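Uncharacterized protein, DUF633, LMOf2365_1472 (Listeria monocytogenes str. 4b F2365, PDB 3GNL) probably methylates N1 of adenine 22 in tRNA, as an S-adenosylmethionine-dependent enzyme with a Rossmann-like methyltransferase fold. Local coordinates at residues A[138-143]-A[166-171]; A[103-108]-A[132-137]; A[121-126]-A[159-164]. All coordinates share one frame; numbering follows the deposited sequence. Where two conformers were deposited one is given.

From the N terminus, residues 103-108 on helix 101-110 come first, and contact 2 closes a loop when helix 129-139 returns against them at 132-137. Strand 120-125 lies within that loop and opens contact 3, which closes only at 159-164 on the antiparallel strand 154-163, so contacts 2 and 3 cross. Contact 1 opens at 138-143, just after contact 2 has closed, and ends at 166-171, crossing contact 3 but following contact 2 in series. Contact 2 joins two helices, contact 3 two strands of the sheet, and contact 1 binds the loop before helix 172-177 to the turn between helix 129-139 and edge strand 141-151. Trp135, Trp141 and Ser136 lie where contacts 1 and 2 meet.

Contact 1: residues A[138-143]-A[166-171]; sequences QNNWLI and KPVTWT
A Schellman motif at the end of helix 129-139 brings Asn140 against Val168, in the loop that leaves the sheet for helix 172-177. Asn140 adopts a positive phi as the chain turns from the helix into edge strand 141-151, and its carboxamide accepts a backbone N-H of the passing loop. Val168 N donates to Asn140 OD1 at 2.8 Å in a nearly straight bond, 175° at the hydrogen. The donor stands above the carbonyl plane of the amide, 59° out of it, and so does not meet a lone pair. With CG beside the backbone N (chi1 -70°), the amide reaches across to the loop at Pro167 and Val168.

Val168 directs its side chain at the turn. CG2 rests on the Asn140 backbone, 3.7 Å from Asn140 CA, while CG1 lies 3.8 Å from Trp141 O and also leans over the rim of one face of the Trp170 indole. In the class I methyltransferase fold to which this chain belongs, strand 141-151 is the outermost strand on this side of the sheet, and Trp170 covers its beginning. The benzo end of the indole does the touching: CZ2 is 3.7 Å from Ile143 CD1, and Leu142, whose side chain crosses that of Trp170 at about a right angle, brings CD1 within 3.9 Å of Trp170 CH2. Ile143 N arrives at the ring edge, near its plane, 3.6 Å from Trp170 CZ2. The polar side of the same ring is held by helix 129-139, for Trp170 NE1 is hydrogen-bonded to Ser136 OG, which is also hydrogen-bonded to Trp141 O. Glu137 OE2 accepts a hydrogen bond from Trp170 N, and Pro179 of helix 179-184 touches the indole as well.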
# COMPACT_ATOMS: atom_id res chain seq x y z
N GLN A 138 -13.16 4.86 6.95
CA GLN A 138 -13.31 5.30 8.37
C GLN A 138 -12.74 6.68 8.61
O GLN A 138 -13.23 7.40 9.48
CB GLN A 138 -12.68 4.34 9.37
CG GLN A 138 -13.41 3.04 9.54
CD GLN A 138 -12.61 2.07 10.37
OE1 GLN A 138 -11.49 2.39 10.81
NE2 GLN A 138 -13.16 0.87 10.59
N ASN A 139 -11.71 7.04 7.85
CA ASN A 139 -11.07 8.34 8.10
C ASN A 139 -11.31 9.39 7.01
O ASN A 139 -10.69 10.45 7.03
CB ASN A 139 -9.60 8.10 8.36
CG ASN A 139 -9.37 7.34 9.64
OD1 ASN A 139 -9.29 7.94 10.71
ND2 ASN A 139 -9.29 5.99 9.56
N ASN A 140 -12.21 9.11 6.07
CA ASN A 140 -12.49 10.03 4.97
C ASN A 140 -11.27 10.50 4.18
O ASN A 140 -11.07 11.70 3.95
CB ASN A 140 -13.35 11.24 5.42
CG ASN A 140 -14.80 10.84 5.76
OD1 ASN A 140 -15.28 9.79 5.37
ND2 ASN A 140 -15.49 11.70 6.49
N TRP A 141 -10.47 9.53 3.75
CA TRP A 141 -9.50 9.74 2.69
C TRP A 141 -9.99 9.12 1.39
O TRP A 141 -10.29 7.89 1.34
CB TRP A 141 -8.13 9.16 3.04
CG TRP A 141 -7.40 9.94 4.14
CD1 TRP A 141 -7.76 10.06 5.42
CD2 TRP A 141 -6.17 10.66 4.00
NE1 TRP A 141 -6.86 10.85 6.12
CE2 TRP A 141 -5.88 11.23 5.25
CE3 TRP A 141 -5.32 10.93 2.91
CZ2 TRP A 141 -4.72 12.02 5.46
CZ3 TRP A 141 -4.18 11.73 3.13
CH2 TRP A 141 -3.90 12.25 4.39
N LEU A 142 -10.11 9.89 0.32
CA LEU A 142 -10.46 9.37 -0.97
C LEU A 142 -9.31 8.61 -1.62
O LEU A 142 -8.15 9.04 -1.57
CB LEU A 142 -10.92 10.51 -1.88
CG LEU A 142 -11.76 10.34 -3.12
CD1 LEU A 142 -13.10 9.57 -2.84
CD2 LEU A 142 -12.09 11.73 -3.63
N ILE A 143 -9.59 7.47 -2.24
CA ILE A 143 -8.64 6.84 -3.14
C ILE A 143 -8.73 7.50 -4.53
O ILE A 143 -9.80 7.53 -5.18
CB ILE A 143 -8.91 5.31 -3.22
CG1 ILE A 143 -8.73 4.72 -1.83
CG2 ILE A 143 -7.97 4.61 -4.25
CD1 ILE A 143 -9.40 3.26 -1.67
N LYS A 166 -15.78 15.52 2.51
CA LYS A 166 -17.05 14.81 2.30
C LYS A 166 -16.87 13.36 2.77
O LYS A 166 -15.75 12.83 2.68
CB LYS A 166 -17.40 14.85 0.81
CG LYS A 166 -17.99 16.20 0.37
CD LYS A 166 -17.95 16.45 -1.15
CE LYS A 166 -18.58 15.37 -2.04
NZ LYS A 166 -20.04 15.03 -1.80
N PRO A 167 -17.95 12.73 3.29
CA PRO A 167 -17.84 11.31 3.63
C PRO A 167 -17.29 10.52 2.43
O PRO A 167 -17.66 10.74 1.29
CB PRO A 167 -19.29 10.90 3.92
CG PRO A 167 -19.95 12.27 4.37
CD PRO A 167 -19.31 13.26 3.51
N VAL A 168 -16.37 9.60 2.75
CA VAL A 168 -15.96 8.56 1.82
C VAL A 168 -16.75 7.32 2.18
O VAL A 168 -16.76 6.88 3.33
CB VAL A 168 -14.45 8.35 1.91
CG1 VAL A 168 -14.00 7.21 0.99
CG2 VAL A 168 -13.71 9.63 1.48
N THR A 169 -17.43 6.81 1.16
CA THR A 169 -18.30 5.60 1.34
C THR A 169 -18.08 4.64 0.19
O THR A 169 -18.43 4.94 -0.96
CB THR A 169 -19.81 6.00 1.41
OG1 THR A 169 -20.21 6.60 0.17
CG2 THR A 169 -20.09 6.93 2.59
N TRP A 170 -17.49 3.47 0.49
CA TRP A 170 -17.20 2.52 -0.58
C TRP A 170 -18.26 1.43 -0.64
O TRP A 170 -19.04 1.30 0.26
CB TRP A 170 -15.86 1.82 -0.26
CG TRP A 170 -14.65 2.75 -0.26
CD1 TRP A 170 -13.75 2.90 0.75
CD2 TRP A 170 -14.28 3.69 -1.30
NE1 TRP A 170 -12.80 3.85 0.39
CE2 TRP A 170 -13.10 4.36 -0.84
CE3 TRP A 170 -14.81 4.03 -2.56
CZ2 TRP A 170 -12.45 5.36 -1.60
CZ3 TRP A 170 -14.13 5.04 -3.34
CH2 TRP A 170 -12.96 5.67 -2.83
N THR A 171 -18.29 0.68 -1.73
CA THR A 171 -19.02 -0.59 -1.70
C THR A 171 -18.05 -1.67 -1.18
O THR A 171 -16.83 -1.50 -1.17
CB THR A 171 -19.47 -1.01 -3.05
OG1 THR A 171 -18.33 -1.23 -3.90
CG2 THR A 171 -20.37 0.01 -3.69

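Contact 2: residues A[103-108]-A[132-137]; sequences LIRTIL and LREWSE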
# COMPACT_ATOMS: atom_id res chain seq x y z
N LEU A 103 -0.18 -3.64 9.38
CA LEU A 103 0.93 -2.87 9.95
C LEU A 103 0.85 -1.42 9.49
O LEU A 103 1.06 -0.50 10.29
CB LEU A 103 2.32 -3.42 9.57
CG LEU A 103 3.53 -2.66 10.18
CD1 LEU A 103 3.39 -2.30 11.70
CD2 LEU A 103 4.84 -3.40 9.94
N ILE A 104 0.58 -1.23 8.20
CA ILE A 104 0.42 0.11 7.64
C ILE A 104 -0.75 0.82 8.27
O ILE A 104 -0.65 1.99 8.62
CB ILE A 104 0.26 0.12 6.07
CG1 ILE A 104 1.52 -0.42 5.39
CG2 ILE A 104 -0.04 1.54 5.57
CD1 ILE A 104 1.48 -0.52 3.87
N ARG A 105 -1.85 0.10 8.44
CA ARG A 105 -3.03 0.68 9.06
C ARG A 105 -2.66 1.15 10.47
O ARG A 105 -3.03 2.27 10.86
CB ARG A 105 -4.19 -0.34 9.13
CG ARG A 105 -5.50 0.33 9.62
CD ARG A 105 -6.71 -0.58 9.38
NE ARG A 105 -7.94 0.11 9.77
CZ ARG A 105 -9.18 -0.33 9.51
NH1 ARG A 105 -9.39 -1.49 8.90
NH2 ARG A 105 -10.22 0.41 9.90
N THR A 106 -1.97 0.28 11.22
CA THR A 106 -1.54 0.57 12.62
C THR A 106 -0.66 1.83 12.63
O THR A 106 -0.88 2.73 13.46
CB THR A 106 -0.84 -0.64 13.25
OG1 THR A 106 -1.78 -1.72 13.30
CG2 THR A 106 -0.34 -0.35 14.68
N ILE A 107 0.25 1.92 11.67
CA ILE A 107 1.13 3.08 11.54
C ILE A 107 0.31 4.35 11.34
O ILE A 107 0.60 5.39 11.97
CB ILE A 107 2.17 2.87 10.41
CG1 ILE A 107 3.23 1.89 10.89
CG2 ILE A 107 2.80 4.23 9.99
CD1 ILE A 107 4.15 1.44 9.80
N LEU A 108 -0.68 4.30 10.46
CA LEU A 108 -1.57 5.43 10.20
C LEU A 108 -2.44 5.84 11.39
O LEU A 108 -2.65 7.04 11.62
CB LEU A 108 -2.46 5.18 8.97
CG LEU A 108 -1.71 5.08 7.65
CD1 LEU A 108 -2.64 4.58 6.55
CD2 LEU A 108 -1.08 6.45 7.22
N LEU A 132 -6.56 -1.18 4.31
CA LEU A 132 -6.30 0.24 4.07
C LEU A 132 -7.46 0.92 3.36
O LEU A 132 -7.70 2.13 3.52
CB LEU A 132 -4.99 0.38 3.29
CG LEU A 132 -3.77 -0.09 4.08
CD1 LEU A 132 -2.57 -0.04 3.20
CD2 LEU A 132 -3.55 0.75 5.37
N ARG A 133 -8.23 0.18 2.56
CA ARG A 133 -9.41 0.76 1.94
C ARG A 133 -10.49 0.97 2.99
O ARG A 133 -11.20 1.98 2.91
CB ARG A 133 -9.88 -0.07 0.71
CG ARG A 133 -8.73 -0.27 -0.26
CD ARG A 133 -9.24 -0.63 -1.62
NE ARG A 133 -8.17 -1.03 -2.52
CZ ARG A 133 -7.70 -2.27 -2.65
NH1 ARG A 133 -8.25 -3.29 -1.98
NH2 ARG A 133 -6.69 -2.50 -3.48
N GLU A 134 -10.55 0.10 4.01
CA GLU A 134 -11.46 0.31 5.14
C GLU A 134 -11.02 1.53 5.91
O GLU A 134 -11.88 2.35 6.25
CB GLU A 134 -11.54 -0.91 6.06
CG GLU A 134 -12.67 -0.77 7.04
CD GLU A 134 -13.04 -2.07 7.66
OE1 GLU A 134 -12.13 -2.77 8.17
OE2 GLU A 134 -14.25 -2.38 7.63
N TRP A 135 -9.72 1.64 6.17
CA TRP A 135 -9.19 2.82 6.85
C TRP A 135 -9.59 4.07 6.08
O TRP A 135 -9.96 5.08 6.69
CB TRP A 135 -7.67 2.69 6.96
CG TRP A 135 -7.04 3.90 7.66
CD1 TRP A 135 -6.81 4.06 8.98
CD2 TRP A 135 -6.58 5.08 7.01
NE1 TRP A 135 -6.25 5.30 9.22
CE2 TRP A 135 -6.13 5.96 8.03
CE3 TRP A 135 -6.56 5.51 5.68
CZ2 TRP A 135 -5.60 7.25 7.73
CZ3 TRP A 135 -6.04 6.78 5.39
CH2 TRP A 135 -5.56 7.62 6.43
N SER A 136 -9.48 4.04 4.76
CA SER A 136 -9.82 5.20 3.94
C SER A 136 -11.27 5.63 4.17
O SER A 136 -11.55 6.82 4.32
CB SER A 136 -9.50 4.87 2.47
OG SER A 136 -10.51 5.22 1.56
N GLU A 137 -12.18 4.67 4.23
CA GLU A 137 -13.56 4.96 4.51
C GLU A 137 -13.74 5.50 5.93
O GLU A 137 -14.45 6.51 6.08
CB GLU A 137 -14.36 3.66 4.36
CG GLU A 137 -15.82 3.77 4.72
CD GLU A 137 -16.57 2.55 4.28
OE1 GLU A 137 -16.66 1.60 5.12
OE2 GLU A 137 -17.13 2.53 3.16
O HOH W 1 -5.40 7.32 11.34
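This is a buried helix-helix contact between neighbouring connections of the Rossmann-like sheet. Helix 101-110 belongs to the beta-alpha-beta crossover from strand 93-99 to strand 120-125, and helix 129-139 leads on from there to strand 141-151. Over the touching segments the axes run 28° apart in the same sense, 10.0 Å at closest approach. Near the sheet, Leu132 inserts its two methyls beside Ile104, with Leu132 CD2 3.6 Å from Ile104 CG2; Leu123 and Pro125 of strand 120-125 also touch Leu132.

Farther out, Arg105 stretches across to the second helix. Its extended chain, CG anti to the backbone N (chi1 -172°), lays one face of the guanidinium against the Glu134-Trp135 backbone, with Trp135 N over its centre. Arg105 NH1 gives Glu134 OE1 a salt-bridge hydrogen bond of 3.1 Å, exactly in the guanidinium plane but on the anti side of the carboxylate. The strongest polar partner of Arg105 is Gln131, whose OE1 also accepts from NH1, and Glu109 OE2 forms a salt bridge with NE; these bonds limit the rotation of the guanidinium.

Trp135 turns its indole toward helix 101-110. Leu108 CD1 sits over the centre of the six-membered ring, 3.9 Å from the centroid, a CH-pi contact. At the ring edge a water accepts from Trp135 NE1 at 3.0 Å and donates to Leu108 O at 2.8 Å.

Contact 3: residues A[121-126]-A[159-164]; sequences LILQPN and MVLAPS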
# COMPACT_ATOMS: atom_id res chain seq x y z
N LEU A 121 -1.21 10.29 0.39
CA LEU A 121 -0.57 9.06 0.90
C LEU A 121 -0.41 8.16 -0.30
O LEU A 121 -1.31 8.02 -1.13
CB LEU A 121 -1.43 8.32 1.95
CG LEU A 121 -1.90 9.08 3.18
CD1 LEU A 121 -2.94 8.29 4.03
CD2 LEU A 121 -0.68 9.44 4.02
N ILE A 122 0.76 7.53 -0.39
CA ILE A 122 1.00 6.51 -1.41
C ILE A 122 1.35 5.21 -0.67
O ILE A 122 2.40 5.13 0.04
CB ILE A 122 2.16 6.87 -2.32
CG1 ILE A 122 1.89 8.21 -3.03
CG2 ILE A 122 2.33 5.77 -3.36
CD1 ILE A 122 3.17 8.88 -3.61
N LEU A 123 0.43 4.23 -0.72
CA LEU A 123 0.60 3.06 0.17
C LEU A 123 0.73 1.83 -0.71
O LEU A 123 0.03 1.69 -1.73
CB LEU A 123 -0.62 2.91 1.09
CG LEU A 123 -1.02 4.16 1.85
CD1 LEU A 123 -2.26 3.79 2.71
CD2 LEU A 123 0.15 4.68 2.71
N GLN A 124 1.64 0.93 -0.33
CA GLN A 124 1.84 -0.28 -1.11
C GLN A 124 1.88 -1.44 -0.11
O GLN A 124 2.94 -1.80 0.35
CB GLN A 124 3.10 -0.17 -1.97
CG GLN A 124 3.29 -1.39 -2.91
CD GLN A 124 4.03 -2.51 -2.22
OE1 GLN A 124 5.14 -2.30 -1.75
NE2 GLN A 124 3.40 -3.69 -2.12
N PRO A 125 0.71 -2.02 0.18
CA PRO A 125 0.66 -3.15 1.13
C PRO A 125 0.94 -4.49 0.45
O PRO A 125 0.51 -4.71 -0.68
CB PRO A 125 -0.78 -3.13 1.62
CG PRO A 125 -1.57 -2.63 0.39
CD PRO A 125 -0.62 -1.60 -0.25
N ASN A 126 1.67 -5.33 1.15
CA ASN A 126 2.08 -6.65 0.64
C ASN A 126 1.02 -7.72 0.93
O ASN A 126 1.13 -8.83 0.44
CB ASN A 126 3.39 -7.07 1.28
CG ASN A 126 4.59 -6.33 0.69
OD1 ASN A 126 4.50 -5.67 -0.35
ND2 ASN A 126 5.70 -6.45 1.35
N MSE A 159 -1.94 2.15 -3.81
CA MSE A 159 -3.10 3.04 -3.76
C MSE A 159 -2.63 4.44 -3.37
O MSE A 159 -1.72 4.60 -2.55
CB MSE A 159 -4.16 2.54 -2.77
CG MSE A 159 -3.79 2.55 -1.33
SE MSE A 159 -5.34 1.85 -0.28
CE MSE A 159 -5.02 -0.03 -0.67
N VAL A 160 -3.29 5.44 -3.93
CA VAL A 160 -2.93 6.83 -3.63
C VAL A 160 -4.15 7.47 -3.05
O VAL A 160 -5.25 7.27 -3.61
CB VAL A 160 -2.50 7.55 -4.89
CG1 VAL A 160 -2.10 9.01 -4.54
CG2 VAL A 160 -1.35 6.77 -5.59
N LEU A 161 -3.99 8.16 -1.93
CA LEU A 161 -5.14 8.73 -1.22
C LEU A 161 -4.97 10.21 -1.00
O LEU A 161 -3.85 10.70 -0.94
CB LEU A 161 -5.32 8.07 0.14
CG LEU A 161 -5.59 6.55 0.05
CD1 LEU A 161 -4.27 5.87 0.16
CD2 LEU A 161 -6.48 6.05 1.12
N ALA A 162 -6.08 10.90 -0.73
CA ALA A 162 -6.03 12.34 -0.40
C ALA A 162 -7.15 12.60 0.63
O ALA A 162 -8.18 11.91 0.59
CB ALA A 162 -6.24 13.17 -1.64
N PRO A 163 -6.99 13.59 1.52
CA PRO A 163 -8.08 13.91 2.45
C PRO A 163 -9.34 14.36 1.72
O PRO A 163 -9.28 14.99 0.66
CB PRO A 163 -7.53 15.08 3.29
CG PRO A 163 -6.13 15.14 3.01
CD PRO A 163 -5.89 14.58 1.63
N SER A 164 -10.49 13.99 2.27
CA SER A 164 -11.78 14.39 1.75
C SER A 164 -12.58 15.05 2.88
O SER A 164 -12.68 14.52 3.98
CB SER A 164 -12.53 13.16 1.21
OG SER A 164 -13.79 13.55 0.67
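Leu123 and Leu161 meet diagonally across two antiparallel strands of the methyltransferase sheet, their side chains crossing at about a right angle with Leu123 CD1 3.9 Å from Leu161 CD1. Strand 154-163 is the antiparallel member of this fold, inserted between strand 120-125, the last of the adjacent parallel strands, and the edge strand 141-151.

Leu121, Leu123, Met159 and Leu161 all point to the same face, which is covered by helix 129-139 through Leu132, Arg133, Trp135 and Ser136. The methyl CD1 of Leu161 thus lies by both leucines of the facing strand. Ile122 and Val160 form a non-hydrogen-bonded pair on the other face, where Tyr18 touches both; the approach of Ile122 CG1 to Val160 CG1, 4.3 Å, is loose, and Val160 CG1 lies closer to Leu121 O, at 3.6 Å.

Two hydrogen-bonded pairs flank that one. In the Leu121-Leu161 pair, Leu161 N donates to Leu121 O at 2.8 Å and Leu121 N to Leu161 O at 3.0 Å. In the Leu123-Met159 pair, Leu123 N reaches Met159 O at 2.8 Å, and Met159 N returns the bond to Leu123 O.

Met159, present as selenomethionine, has CG between its backbone N and carbonyl carbon (chi1 67°), which sets CG 4.0 Å from Leu123 CB. Its chain then runs straight to the selenium and bends there, at chi3 78°, carrying the terminal methyl toward Pro125, with Met159 CE 4.4 Å from Pro125 CG.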